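PDB 6DLH: alpha-1,4-endofucoidanase from Mariniflexile fucanivorans, which hydrolyses internal alpha-1,4 linkages of fucoidan with a retaining mechanism, its catalytic domain being followed here by Ig-like domains, with bound calcium ions. Local coordinates for residues K73-V78 with L407-L412; P421-Q426 with V447-P452; P431-G436 with V488-N493; S440-E445 with T477-L482; V455-L460 with L498-S503. All blocks are in the same frame, centred on the assembly; numbering follows the deposited sequence.

Interaction 1: K73-V78 with L407-L412; sequences KDIRTV and LTDTYL. With CA (calcium ion), chain H.
D409 reaches from helix 399-415 into the backbone of R76 and T77, a buried polar contact that ties the loop between helix 66-71 and strand 80-84 of the alpha/beta catalytic domain to that helix. One carboxylate grips two consecutive backbone amides. R76 N gives OD2 of D409 a nearly straight bond of 2.9 Å (173°), arriving on the syn side but tilted 34° out of the carboxylate plane, while T77 N reaches the syn lone pair of D409 OD1 at 2.7 Å. The T77 hydroxyl also donates to OD1; the modelled separation is so short that its exact value is doubtful. With CG anti to the backbone N (chi1 -161°), the carboxylate is carried out to the two loop amides. Replacement by an alanine would probably leave both amides and the T77 hydroxyl without their acceptor, and let the loop drift from the helix. Apolar groups complete the contact: I75 CG2 lies 3.7 Å from D409 OD1, and L412 CD1 comes within 3.6 Å of T77 OG1. Beyond its amide, R76 bends back so that NH2 bonds to K73 O. The T77 carbonyl serves a metal: T77 O binds a calcium ion at 2.4 Å, together with D79 and four waters.

Interaction 2: P421-Q426 with V447-P452; sequences PNWSRQ and VDFWDP. With CA (calcium ion), chain I.
N422 and W423 pair with W450 and F449 in a short two-stranded antiparallel sheet at the start of the first Ig-like domain, next to the catalytic domain. Backbone bonds set the register. N422 and W450 form the hydrogen-bonded pair, N422 N to W450 O at 3.0 Å and W450 N to N422 O at 3.1 Å, whereas W423 faces F449 in a non-hydrogen-bonded pair. One residue on, S424 N donates to D448 O, from 52° above the carbonyl plane. CA-H...O contacts fill in between, the shortest from F449 CA to N422 O at 3.0 Å.

Among the aromatics, the edge of F449 stands on the face of W423 in a T-shaped stack, F449 CD2 to W423 CZ3 3.5 Å with planes at 83°; L460 packs against both rings. F449 CG sits between its backbone N and carbonyl carbon (chi1 42°), which brings the ring alongside W423. A serine in place of W423 would probably take away the broad surface under that edge and open a gap beside L460, leaving F449 freer to turn. On the other side of the sheet, N422 O sits over one face of W450, and N422 CB lies 3.7 Å from W450 CE2.

One water links S424 OG with D448 OD1, whose other oxygen accepts V444 N. D451, an acid suited to a cation, points away from the pairing, and its OD1 binds calcium at 2.7 Å.

Interaction 3: P431-G436 with V488-N493; sequences PAIYPG and VSEASN
Two loops of the first Ig-like domain, 431-436 and 488-493, run roughly antiparallel, with I433 and P435 of one laid against E490 and its neighbours in the other. The touching parts are 153° apart in direction, and they meet through van der Waals contact alone. I433 suits this place because its two branches serve different partners: CG2 meets the aliphatic CG of E490 at 4.0 Å, the side chains crossing at about a right angle, and CD1 extends to S492 O at 3.9 Å. P435 lays its ring against the opposing backbone, its CG lying 3.3 Å from E490 O and its CB 3.4 Å from V488 O. G436 follows with phi near +92°, a conformation that a side chain would disfavour, and a CB there would also crowd V488 CG2.

E490 bends at chi2 (76°), offering its CG to I433 while the carboxylate folds back on its own loop. There OE2 accepts S492 OG at 2.7 Å, from the syn side, and S492 N at 3.0 Å, on the anti lone pair. OE1 accepts W469 NE1 and Y494 OH, so both oxygens are used as acceptors, a role that suits an acid.

I433 also makes backbone bonds to E514 and I516, and G436 to P486, so the pair of loops lies between the end of strand 505-513 and the turn after strand 479-484, leading into strands 439-444 and 494-502.

Interaction 4: S440-E445 with T477-L482; sequences SHNLVE and TGTWTL
Main-chain bonds carry most of the pairing between S440-E445 and T477-L482. H441 and L482 exchange two bonds, as do L443 and W480, where L443 N reaches W480 O at 2.7 Å; E445 N closes the series on G478 O at 2.8 Å, almost straight (177°). N442-T481 and V444-T479 are the non-hydrogen-bonded pairs between them. At G478 phi is 93°, where a CB would be jammed against the preceding carbonyl O, so glycine suits the place.

One side-chain bond adds to these. N442 CG stands beside its backbone N (chi1 -68°), from where OD1 accepts T481 OG1 at 2.8 Å, the donor lying above the amide plane; T481 OG1 is also bonded to T475. The N442 side chain lies alongside T481 and crosses T479 obliquely, with N442 CG 3.8 Å from T479 CG2.

L443 CD1 approaches L482 CD1 at 4.5 Å. The mainly apolar L443, W480 and L482 side packs inward on L460 and the mainly polar side bears N442, T479 and T481, consistent with a sheet of an Ig-like beta sandwich.

Interaction 5: V455-L460 with L498-S503; sequences VGITGL and LMAQDS. With CA (calcium ion), chain I.
D502 lies against G456 where strand 494-502 ends beside the loop leading into strand 459-464, and its side chain runs from this backbone contact to a calcium ion. Its CB rests 3.2 Å from G456 O. CG then stands between the backbone N and the carbonyl carbon (chi1 62°), a turn that swings the carboxylate toward the metal. Of the two oxygens, OD1 accepts D504 N, a bond that helps fix the rotation of the group, and OD2 binds calcium at 2.8 Å. D451, E453 and G419 O complete the protein ligands, and a water bound to the ion also hydrogen-bonds S503 OG.

Upstream of D502 the strands form a classic beta bulge: T458 and G459 together face Q501. T458 N donates to Q501 O at 2.7 Å, from well above the carbonyl plane, and Q501 N to G459 O at 2.9 Å. Glycine fits at G459 because a CB would come tight against Q501 OE1. A second water bridges G456 O and S503 N. L460 packs along the strand, its CD1 4.2 Å from L498 CB.

D502 OD2 lies 3.3 Å from D451 OD1, so the two carboxylates would probably repel without the ion; calcium therefore likely pays for the closeness of the strand end and the segment carrying D451.

Interaction 1 closes first, joining residues near the start of the catalytic domain to its last helix across 328 intervening residues; every other contact follows it in series. The chain then enters the first Ig-like domain, where 421-426 opens interaction 2. Interactions 3 and 4 open before 447-452 closes it, so both cross it. Interaction 4 is nested in the loop closed by interaction 3. Interaction 5 opens after interaction 2 has closed and crosses both 3 and 4. A probable bond from R76 O to R425 N joins interactions 1 and 2, tying catalytic to Ig-like domain, while interactions 2 and 5 share one calcium ion, and E445 OE2 probably bonds I457 N between 4 and 5.

Interaction 1: K73-V78 with L407-L412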
# COMPACT_ATOMS: atom_id res chain seq x y z
N LYS A 73 3.42 14.00 -11.19
CA LYS A 73 4.43 14.06 -12.24
C LYS A 73 5.14 15.41 -12.23
O LYS A 73 6.34 15.48 -12.46
CB LYS A 73 3.81 13.86 -13.62
CG LYS A 73 3.87 12.45 -14.18
CD LYS A 73 3.10 12.30 -15.49
CE LYS A 73 3.90 12.76 -16.69
NZ LYS A 73 4.92 11.76 -17.08
N ASP A 74 4.38 16.48 -11.95
CA ASP A 74 4.88 17.85 -12.06
C ASP A 74 5.66 18.27 -10.81
O ASP A 74 6.21 19.37 -10.78
CB ASP A 74 3.74 18.81 -12.40
CG ASP A 74 4.20 20.12 -13.00
OD1 ASP A 74 5.27 20.13 -13.63
OD2 ASP A 74 3.50 21.13 -12.83
N ILE A 75 5.74 17.40 -9.79
CA ILE A 75 6.49 17.71 -8.58
C ILE A 75 7.93 17.21 -8.72
O ILE A 75 8.19 16.02 -8.59
CB ILE A 75 5.80 17.16 -7.32
CG1 ILE A 75 4.32 17.57 -7.27
CG2 ILE A 75 6.56 17.63 -6.09
CD1 ILE A 75 3.54 16.98 -6.11
N ARG A 76 8.87 18.14 -8.94
CA ARG A 76 10.19 17.75 -9.39
C ARG A 76 11.20 17.69 -8.24
O ARG A 76 12.26 17.10 -8.42
CB ARG A 76 10.65 18.66 -10.53
CG ARG A 76 9.70 18.67 -11.72
CD ARG A 76 9.97 17.47 -12.60
NE ARG A 76 9.28 16.24 -12.25
CZ ARG A 76 9.72 15.01 -12.50
NH1 ARG A 76 10.98 14.80 -12.84
NH2 ARG A 76 8.90 13.99 -12.39
N THR A 77 10.88 18.31 -7.08
CA THR A 77 11.85 18.46 -6.00
C THR A 77 11.61 17.46 -4.87
O THR A 77 12.44 17.36 -3.96
CB THR A 77 11.94 19.88 -5.43
OG1 THR A 77 10.68 20.29 -4.91
CG2 THR A 77 12.44 20.89 -6.46
N VAL A 78 10.49 16.73 -4.93
CA VAL A 78 10.21 15.71 -3.94
C VAL A 78 11.25 14.59 -4.05
O VAL A 78 11.74 14.29 -5.13
CB VAL A 78 8.77 15.19 -4.07
CG1 VAL A 78 8.48 14.61 -5.46
CG2 VAL A 78 8.43 14.18 -2.98
N LEU A 407 2.94 24.55 -5.06
CA LEU A 407 3.47 25.85 -4.68
C LEU A 407 4.86 25.68 -4.05
O LEU A 407 5.79 26.39 -4.40
CB LEU A 407 2.50 26.56 -3.73
CG LEU A 407 1.16 26.97 -4.35
CD1 LEU A 407 0.17 27.44 -3.30
CD2 LEU A 407 1.36 28.04 -5.43
N THR A 408 4.98 24.71 -3.13
CA THR A 408 6.25 24.34 -2.53
C THR A 408 7.29 24.03 -3.60
O THR A 408 8.44 24.46 -3.49
CB THR A 408 6.08 23.17 -1.56
OG1 THR A 408 5.15 23.56 -0.54
CG2 THR A 408 7.38 22.73 -0.92
N ASP A 409 6.90 23.25 -4.62
CA ASP A 409 7.83 22.81 -5.65
C ASP A 409 8.40 24.02 -6.38
O ASP A 409 9.60 24.10 -6.58
CB ASP A 409 7.19 21.77 -6.59
CG ASP A 409 8.19 20.94 -7.40
OD1 ASP A 409 9.06 20.30 -6.79
OD2 ASP A 409 8.07 20.92 -8.63
N THR A 410 7.53 24.98 -6.74
CA THR A 410 7.95 26.18 -7.44
C THR A 410 9.02 26.90 -6.62
O THR A 410 10.07 27.28 -7.14
CB THR A 410 6.76 27.10 -7.74
OG1 THR A 410 5.87 26.39 -8.60
CG2 THR A 410 7.15 28.40 -8.41
N TYR A 411 8.75 27.05 -5.31
CA TYR A 411 9.71 27.68 -4.42
C TYR A 411 11.05 26.93 -4.41
O TYR A 411 12.10 27.54 -4.58
CB TYR A 411 9.14 27.85 -3.02
CG TYR A 411 10.07 28.57 -2.08
CD1 TYR A 411 11.08 27.88 -1.42
CD2 TYR A 411 9.99 29.94 -1.89
CE1 TYR A 411 11.98 28.53 -0.59
CE2 TYR A 411 10.87 30.61 -1.05
CZ TYR A 411 11.87 29.90 -0.41
OH TYR A 411 12.74 30.52 0.44
N LEU A 412 11.02 25.61 -4.15
CA LEU A 412 12.27 24.87 -3.97
C LEU A 412 13.07 24.84 -5.28
O LEU A 412 14.30 24.87 -5.24
CB LEU A 412 11.98 23.45 -3.45
CG LEU A 412 11.35 23.34 -2.05
CD1 LEU A 412 11.03 21.89 -1.71
CD2 LEU A 412 12.25 23.94 -0.98
CA CA H . 14.73 17.43 -3.26
O HOH W 1 14.08 19.05 -1.55
O HOH W 2 15.12 19.85 -4.15
O HOH W 3 15.50 16.93 -5.44
O HOH W 4 16.78 17.54 -2.24

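Interaction 2: P421-Q426 with V447-P452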
# COMPACT_ATOMS: atom_id res chain seq x y z
N PRO A 421 22.53 24.23 -12.62
CA PRO A 421 21.32 23.42 -12.81
C PRO A 421 20.99 22.47 -11.66
O PRO A 421 21.89 21.93 -11.01
CB PRO A 421 21.64 22.60 -14.07
CG PRO A 421 22.64 23.44 -14.82
CD PRO A 421 23.48 24.10 -13.74
N ASN A 422 19.69 22.25 -11.45
CA ASN A 422 19.23 21.22 -10.53
C ASN A 422 18.65 20.05 -11.33
O ASN A 422 17.92 20.26 -12.29
CB ASN A 422 18.18 21.75 -9.55
CG ASN A 422 18.64 22.92 -8.71
OD1 ASN A 422 17.82 23.62 -8.13
ND2 ASN A 422 19.94 23.14 -8.62
N TRP A 423 19.00 18.83 -10.92
CA TRP A 423 18.36 17.62 -11.40
C TRP A 423 17.16 17.27 -10.53
O TRP A 423 17.12 17.61 -9.35
CB TRP A 423 19.38 16.46 -11.44
CG TRP A 423 20.37 16.56 -12.56
CD1 TRP A 423 21.54 17.27 -12.57
CD2 TRP A 423 20.30 15.90 -13.84
NE1 TRP A 423 22.19 17.11 -13.77
CE2 TRP A 423 21.45 16.27 -14.56
CE3 TRP A 423 19.37 15.04 -14.44
CZ2 TRP A 423 21.70 15.80 -15.86
CZ3 TRP A 423 19.61 14.58 -15.72
CH2 TRP A 423 20.76 14.96 -16.41
N SER A 424 16.19 16.55 -11.11
CA SER A 424 14.94 16.27 -10.43
C SER A 424 15.12 15.18 -9.37
O SER A 424 15.97 14.30 -9.51
CB SER A 424 13.86 15.92 -11.42
OG SER A 424 14.16 14.71 -12.10
N ARG A 425 14.31 15.27 -8.31
CA ARG A 425 14.12 14.21 -7.32
C ARG A 425 15.46 13.66 -6.82
O ARG A 425 16.35 14.44 -6.50
CB ARG A 425 13.16 13.15 -7.86
CG ARG A 425 11.87 13.75 -8.40
CD ARG A 425 10.83 12.69 -8.71
NE ARG A 425 9.52 13.30 -8.90
CZ ARG A 425 8.42 12.64 -9.24
NH1 ARG A 425 7.27 13.28 -9.33
NH2 ARG A 425 8.46 11.35 -9.50
N GLN A 426 15.57 12.33 -6.76
CA GLN A 426 16.76 11.66 -6.25
C GLN A 426 17.53 10.92 -7.35
O GLN A 426 18.76 10.82 -7.27
CB GLN A 426 16.41 10.70 -5.11
CG GLN A 426 16.09 11.41 -3.80
CD GLN A 426 17.30 12.05 -3.19
OE1 GLN A 426 18.27 11.38 -2.83
NE2 GLN A 426 17.26 13.37 -3.04
N VAL A 447 11.59 19.30 -16.33
CA VAL A 447 11.20 18.00 -15.80
C VAL A 447 12.41 17.36 -15.11
O VAL A 447 12.40 17.17 -13.90
CB VAL A 447 10.59 17.09 -16.89
CG1 VAL A 447 10.21 15.72 -16.36
CG2 VAL A 447 9.37 17.74 -17.54
N ASP A 448 13.45 17.05 -15.89
CA ASP A 448 14.59 16.29 -15.40
C ASP A 448 15.66 17.23 -14.86
O ASP A 448 16.49 16.82 -14.05
CB ASP A 448 15.18 15.42 -16.51
CG ASP A 448 14.22 14.36 -17.02
OD1 ASP A 448 13.99 13.39 -16.28
OD2 ASP A 448 13.71 14.51 -18.14
N PHE A 449 15.67 18.47 -15.33
CA PHE A 449 16.66 19.45 -14.92
C PHE A 449 16.19 20.84 -15.32
O PHE A 449 15.37 20.98 -16.22
CB PHE A 449 18.05 19.15 -15.50
CG PHE A 449 18.07 18.71 -16.95
CD1 PHE A 449 17.65 19.56 -17.97
CD2 PHE A 449 18.54 17.46 -17.30
CE1 PHE A 449 17.68 19.15 -19.29
CE2 PHE A 449 18.58 17.05 -18.63
CZ PHE A 449 18.15 17.90 -19.62
N TRP A 450 16.72 21.86 -14.63
CA TRP A 450 16.30 23.23 -14.85
C TRP A 450 17.36 24.18 -14.32
O TRP A 450 18.19 23.81 -13.50
CB TRP A 450 14.92 23.50 -14.23
CG TRP A 450 14.90 23.29 -12.75
CD1 TRP A 450 15.21 24.21 -11.79
CD2 TRP A 450 14.58 22.07 -12.06
NE1 TRP A 450 15.09 23.65 -10.54
CE2 TRP A 450 14.72 22.34 -10.68
CE3 TRP A 450 14.20 20.79 -12.47
CZ2 TRP A 450 14.48 21.36 -9.71
CZ3 TRP A 450 13.96 19.82 -11.51
CH2 TRP A 450 14.10 20.11 -10.15
N ASP A 451 17.33 25.41 -14.84
CA ASP A 451 18.11 26.52 -14.34
C ASP A 451 17.28 27.23 -13.27
O ASP A 451 16.23 27.79 -13.58
CB ASP A 451 18.55 27.43 -15.49
CG ASP A 451 18.82 28.88 -15.11
OD1 ASP A 451 19.00 29.16 -13.91
OD2 ASP A 451 18.84 29.72 -16.03
N PRO A 452 17.72 27.21 -11.99
CA PRO A 452 16.95 27.84 -10.91
C PRO A 452 16.48 29.26 -11.21
O PRO A 452 15.37 29.63 -10.84
CB PRO A 452 17.94 27.81 -9.74
CG PRO A 452 18.75 26.56 -9.99
CD PRO A 452 18.94 26.55 -11.50
CA CA I . 21.41 29.70 -12.93
O HOH W 5 15.50 13.01 -14.18
O HOH W 6 21.71 30.49 -15.31

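Interaction 3: P431-G436 with V488-N493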
# COMPACT_ATOMS: atom_id res chain seq x y z
N PRO A 431 15.71 3.91 -19.51
CA PRO A 431 15.21 2.61 -19.98
C PRO A 431 16.33 1.57 -20.11
O PRO A 431 17.50 1.92 -20.27
CB PRO A 431 14.66 2.93 -21.38
CG PRO A 431 14.25 4.38 -21.29
CD PRO A 431 15.26 5.02 -20.37
N ALA A 432 15.95 0.29 -20.03
CA ALA A 432 16.86 -0.84 -20.14
C ALA A 432 17.48 -0.92 -21.55
O ALA A 432 16.92 -0.42 -22.52
CB ALA A 432 16.14 -2.12 -19.80
N ILE A 433 18.66 -1.55 -21.63
CA ILE A 433 19.28 -1.86 -22.92
C ILE A 433 18.65 -3.15 -23.44
O ILE A 433 18.64 -4.16 -22.74
CB ILE A 433 20.81 -1.99 -22.81
CG1 ILE A 433 21.47 -0.67 -22.38
CG2 ILE A 433 21.40 -2.49 -24.12
CD1 ILE A 433 22.87 -0.84 -21.84
N TYR A 434 18.13 -3.09 -24.67
CA TYR A 434 17.60 -4.24 -25.37
C TYR A 434 18.50 -4.55 -26.56
O TYR A 434 18.45 -3.86 -27.58
CB TYR A 434 16.16 -3.97 -25.83
CG TYR A 434 15.12 -4.05 -24.75
CD1 TYR A 434 14.96 -3.03 -23.82
CD2 TYR A 434 14.27 -5.14 -24.66
CE1 TYR A 434 14.00 -3.10 -22.82
CE2 TYR A 434 13.31 -5.23 -23.67
CZ TYR A 434 13.17 -4.20 -22.75
OH TYR A 434 12.21 -4.28 -21.78
N PRO A 435 19.38 -5.57 -26.47
CA PRO A 435 20.30 -5.92 -27.56
C PRO A 435 19.59 -6.10 -28.90
O PRO A 435 18.65 -6.89 -29.02
CB PRO A 435 20.93 -7.23 -27.07
CG PRO A 435 20.89 -7.11 -25.56
CD PRO A 435 19.56 -6.44 -25.29
N GLY A 436 20.02 -5.31 -29.89
CA GLY A 436 19.47 -5.37 -31.23
C GLY A 436 18.33 -4.38 -31.46
O GLY A 436 17.94 -4.14 -32.60
N VAL A 488 23.32 -6.82 -31.15
CA VAL A 488 22.77 -8.02 -30.53
C VAL A 488 23.75 -8.56 -29.49
O VAL A 488 23.35 -9.20 -28.52
CB VAL A 488 22.42 -9.09 -31.59
CG1 VAL A 488 21.75 -10.31 -30.98
CG2 VAL A 488 21.58 -8.53 -32.73
N SER A 489 25.04 -8.28 -29.70
CA SER A 489 26.12 -8.81 -28.88
C SER A 489 26.39 -7.94 -27.64
O SER A 489 27.26 -8.28 -26.83
CB SER A 489 27.38 -8.98 -29.69
OG SER A 489 27.66 -7.81 -30.45
N GLU A 490 25.64 -6.83 -27.50
CA GLU A 490 25.77 -5.94 -26.35
C GLU A 490 25.28 -6.66 -25.09
O GLU A 490 24.16 -7.17 -25.06
CB GLU A 490 25.04 -4.61 -26.59
CG GLU A 490 24.95 -3.72 -25.36
CD GLU A 490 26.23 -3.00 -24.97
OE1 GLU A 490 26.49 -1.90 -25.53
OE2 GLU A 490 26.96 -3.52 -24.11
N ALA A 491 26.15 -6.70 -24.07
CA ALA A 491 25.91 -7.46 -22.86
C ALA A 491 26.56 -6.76 -21.66
O ALA A 491 26.67 -7.34 -20.59
CB ALA A 491 26.45 -8.86 -23.03
N SER A 492 26.98 -5.50 -21.85
CA SER A 492 27.62 -4.77 -20.77
C SER A 492 26.68 -3.70 -20.22
O SER A 492 25.85 -3.14 -20.94
CB SER A 492 28.94 -4.19 -21.21
OG SER A 492 28.74 -3.10 -22.09
N ASN A 493 26.85 -3.41 -18.92
CA ASN A 493 26.17 -2.31 -18.26
C ASN A 493 27.00 -1.04 -18.41
O ASN A 493 28.14 -1.08 -18.88
CB ASN A 493 25.79 -2.69 -16.83
CG ASN A 493 24.80 -3.84 -16.78
OD1 ASN A 493 24.20 -4.20 -17.79
ND2 ASN A 493 24.62 -4.42 -15.60

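Interaction 4: S440-E445 with T477-L482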
# COMPACT_ATOMS: atom_id res chain seq x y z
N SER A 440 15.86 4.86 -27.26
CA SER A 440 15.45 6.26 -27.32
C SER A 440 14.82 6.73 -26.00
O SER A 440 13.78 6.21 -25.59
CB SER A 440 14.52 6.50 -28.47
OG SER A 440 14.58 7.85 -28.88
N HIS A 441 15.43 7.74 -25.37
CA HIS A 441 14.89 8.35 -24.16
C HIS A 441 15.14 9.86 -24.16
O HIS A 441 16.25 10.32 -24.39
CB HIS A 441 15.45 7.70 -22.89
CG HIS A 441 14.86 8.25 -21.63
ND1 HIS A 441 13.64 7.82 -21.15
CD2 HIS A 441 15.31 9.18 -20.77
CE1 HIS A 441 13.36 8.48 -20.04
NE2 HIS A 441 14.36 9.32 -19.79
N ASN A 442 14.07 10.61 -23.86
CA ASN A 442 14.12 12.07 -23.80
C ASN A 442 14.39 12.53 -22.37
O ASN A 442 13.89 11.95 -21.41
CB ASN A 442 12.81 12.66 -24.32
CG ASN A 442 12.62 12.45 -25.81
OD1 ASN A 442 13.56 12.08 -26.51
ND2 ASN A 442 11.41 12.69 -26.31
N LEU A 443 15.20 13.58 -22.23
CA LEU A 443 15.38 14.30 -20.98
C LEU A 443 14.92 15.74 -21.21
O LEU A 443 15.32 16.37 -22.20
CB LEU A 443 16.85 14.25 -20.56
CG LEU A 443 17.40 12.89 -20.13
CD1 LEU A 443 18.82 13.04 -19.60
CD2 LEU A 443 16.53 12.23 -19.06
N VAL A 444 14.05 16.24 -20.33
CA VAL A 444 13.27 17.42 -20.68
C VAL A 444 13.51 18.52 -19.65
O VAL A 444 13.37 18.30 -18.45
CB VAL A 444 11.78 17.07 -20.84
CG1 VAL A 444 10.93 18.29 -21.18
CG2 VAL A 444 11.58 15.98 -21.89
N GLU A 445 13.88 19.70 -20.16
CA GLU A 445 14.05 20.90 -19.35
C GLU A 445 12.72 21.21 -18.65
O GLU A 445 11.66 21.22 -19.27
CB GLU A 445 14.53 22.05 -20.23
CG GLU A 445 14.95 23.28 -19.44
CD GLU A 445 15.27 24.52 -20.25
OE1 GLU A 445 15.10 24.50 -21.49
OE2 GLU A 445 15.71 25.52 -19.65
N THR A 477 13.76 22.34 -28.79
CA THR A 477 14.18 23.26 -27.75
C THR A 477 13.75 22.69 -26.39
O THR A 477 12.56 22.46 -26.16
CB THR A 477 13.66 24.68 -28.03
OG1 THR A 477 13.85 25.46 -26.85
CG2 THR A 477 12.20 24.70 -28.43
N GLY A 478 14.74 22.39 -25.54
CA GLY A 478 14.51 21.96 -24.17
C GLY A 478 14.44 20.44 -24.01
O GLY A 478 14.33 19.94 -22.89
N THR A 479 14.50 19.71 -25.13
CA THR A 479 14.48 18.26 -25.08
C THR A 479 15.79 17.70 -25.64
O THR A 479 16.17 18.00 -26.77
CB THR A 479 13.27 17.69 -25.83
OG1 THR A 479 12.11 18.24 -25.19
CG2 THR A 479 13.21 16.18 -25.80
N TRP A 480 16.47 16.90 -24.81
CA TRP A 480 17.61 16.12 -25.26
C TRP A 480 17.20 14.66 -25.37
O TRP A 480 16.31 14.20 -24.65
CB TRP A 480 18.82 16.32 -24.32
CG TRP A 480 19.51 17.62 -24.55
CD1 TRP A 480 20.66 17.83 -25.26
CD2 TRP A 480 19.08 18.92 -24.10
NE1 TRP A 480 20.98 19.16 -25.27
CE2 TRP A 480 20.03 19.86 -24.56
CE3 TRP A 480 17.99 19.38 -23.34
CZ2 TRP A 480 19.92 21.23 -24.30
CZ3 TRP A 480 17.89 20.73 -23.08
CH2 TRP A 480 18.84 21.64 -23.55
N THR A 481 17.83 13.94 -26.31
CA THR A 481 17.51 12.55 -26.58
C THR A 481 18.79 11.73 -26.55
O THR A 481 19.79 12.08 -27.17
CB THR A 481 16.80 12.40 -27.93
OG1 THR A 481 15.70 13.30 -27.90
CG2 THR A 481 16.32 10.99 -28.21
N LEU A 482 18.73 10.64 -25.78
CA LEU A 482 19.72 9.57 -25.79
C LEU A 482 19.18 8.50 -26.73
O LEU A 482 18.11 7.93 -26.47
CB LEU A 482 19.85 9.03 -24.37
CG LEU A 482 20.85 9.73 -23.45
CD1 LEU A 482 20.53 11.21 -23.29
CD2 LEU A 482 20.89 9.04 -22.09

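Interaction 5: V455-L460 with L498-S503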
# COMPACT_ATOMS: atom_id res chain seq x y z
N VAL A 455 16.84 31.32 -16.70
CA VAL A 455 17.39 31.80 -17.95
C VAL A 455 17.30 30.65 -18.96
O VAL A 455 16.67 30.80 -20.01
CB VAL A 455 18.83 32.34 -17.81
CG1 VAL A 455 19.36 32.91 -19.13
CG2 VAL A 455 18.95 33.39 -16.71
N GLY A 456 17.90 29.51 -18.61
CA GLY A 456 17.70 28.28 -19.36
C GLY A 456 18.91 27.36 -19.27
O GLY A 456 20.01 27.79 -18.92
N ILE A 457 18.67 26.09 -19.61
CA ILE A 457 19.68 25.06 -19.78
C ILE A 457 20.32 25.26 -21.16
O ILE A 457 19.64 25.19 -22.18
CB ILE A 457 19.01 23.67 -19.68
CG1 ILE A 457 18.41 23.42 -18.29
CG2 ILE A 457 19.96 22.57 -20.12
CD1 ILE A 457 19.43 23.20 -17.19
N THR A 458 21.64 25.51 -21.18
CA THR A 458 22.33 25.92 -22.40
C THR A 458 23.02 24.74 -23.06
O THR A 458 23.51 24.86 -24.18
CB THR A 458 23.32 27.07 -22.15
OG1 THR A 458 24.21 26.70 -21.09
CG2 THR A 458 22.65 28.40 -21.88
N GLY A 459 23.05 23.60 -22.36
CA GLY A 459 23.67 22.40 -22.91
C GLY A 459 23.45 21.19 -22.01
O GLY A 459 23.26 21.33 -20.80
N LEU A 460 23.45 20.00 -22.63
CA LEU A 460 23.57 18.74 -21.92
C LEU A 460 24.59 17.88 -22.66
O LEU A 460 24.50 17.71 -23.87
CB LEU A 460 22.22 18.02 -21.85
CG LEU A 460 22.29 16.59 -21.30
CD1 LEU A 460 22.41 16.58 -19.77
CD2 LEU A 460 21.09 15.76 -21.73
N LEU A 498 25.84 12.49 -16.55
CA LEU A 498 25.24 13.49 -17.42
C LEU A 498 25.52 14.87 -16.83
O LEU A 498 25.53 15.03 -15.61
CB LEU A 498 23.74 13.23 -17.57
CG LEU A 498 23.37 12.02 -18.43
CD1 LEU A 498 21.87 11.93 -18.61
CD2 LEU A 498 24.07 12.08 -19.79
N MET A 499 25.74 15.86 -17.70
CA MET A 499 26.13 17.18 -17.24
C MET A 499 25.22 18.25 -17.84
O MET A 499 25.24 18.52 -19.04
CB MET A 499 27.59 17.46 -17.61
CG MET A 499 28.56 16.47 -17.00
SD MET A 499 30.21 16.74 -17.68
CE MET A 499 29.92 16.46 -19.43
N ALA A 500 24.43 18.87 -16.96
CA ALA A 500 23.51 19.92 -17.40
C ALA A 500 24.18 21.27 -17.18
O ALA A 500 24.82 21.48 -16.16
CB ALA A 500 22.21 19.80 -16.66
N GLN A 501 24.00 22.17 -18.15
CA GLN A 501 24.71 23.44 -18.14
C GLN A 501 23.71 24.59 -18.21
O GLN A 501 22.71 24.49 -18.91
CB GLN A 501 25.69 23.51 -19.32
CG GLN A 501 26.57 24.75 -19.30
CD GLN A 501 27.43 24.93 -20.53
OE1 GLN A 501 26.98 24.76 -21.66
NE2 GLN A 501 28.68 25.32 -20.30
N ASP A 502 24.03 25.66 -17.47
CA ASP A 502 23.42 26.97 -17.67
C ASP A 502 24.52 28.02 -17.64
O ASP A 502 25.71 27.70 -17.57
CB ASP A 502 22.27 27.22 -16.69
CG ASP A 502 22.63 27.23 -15.21
OD1 ASP A 502 23.84 27.20 -14.88
OD2 ASP A 502 21.68 27.27 -14.38
N SER A 503 24.12 29.30 -17.69
CA SER A 503 25.07 30.39 -17.78
C SER A 503 26.06 30.38 -16.61
O SER A 503 27.10 31.03 -16.69
CB SER A 503 24.36 31.72 -17.89
OG SER A 503 23.65 31.99 -16.69
CA CA I . 21.41 29.70 -12.93
O HOH W 7 21.38 30.08 -18.40
O HOH W 6 21.71 30.49 -15.31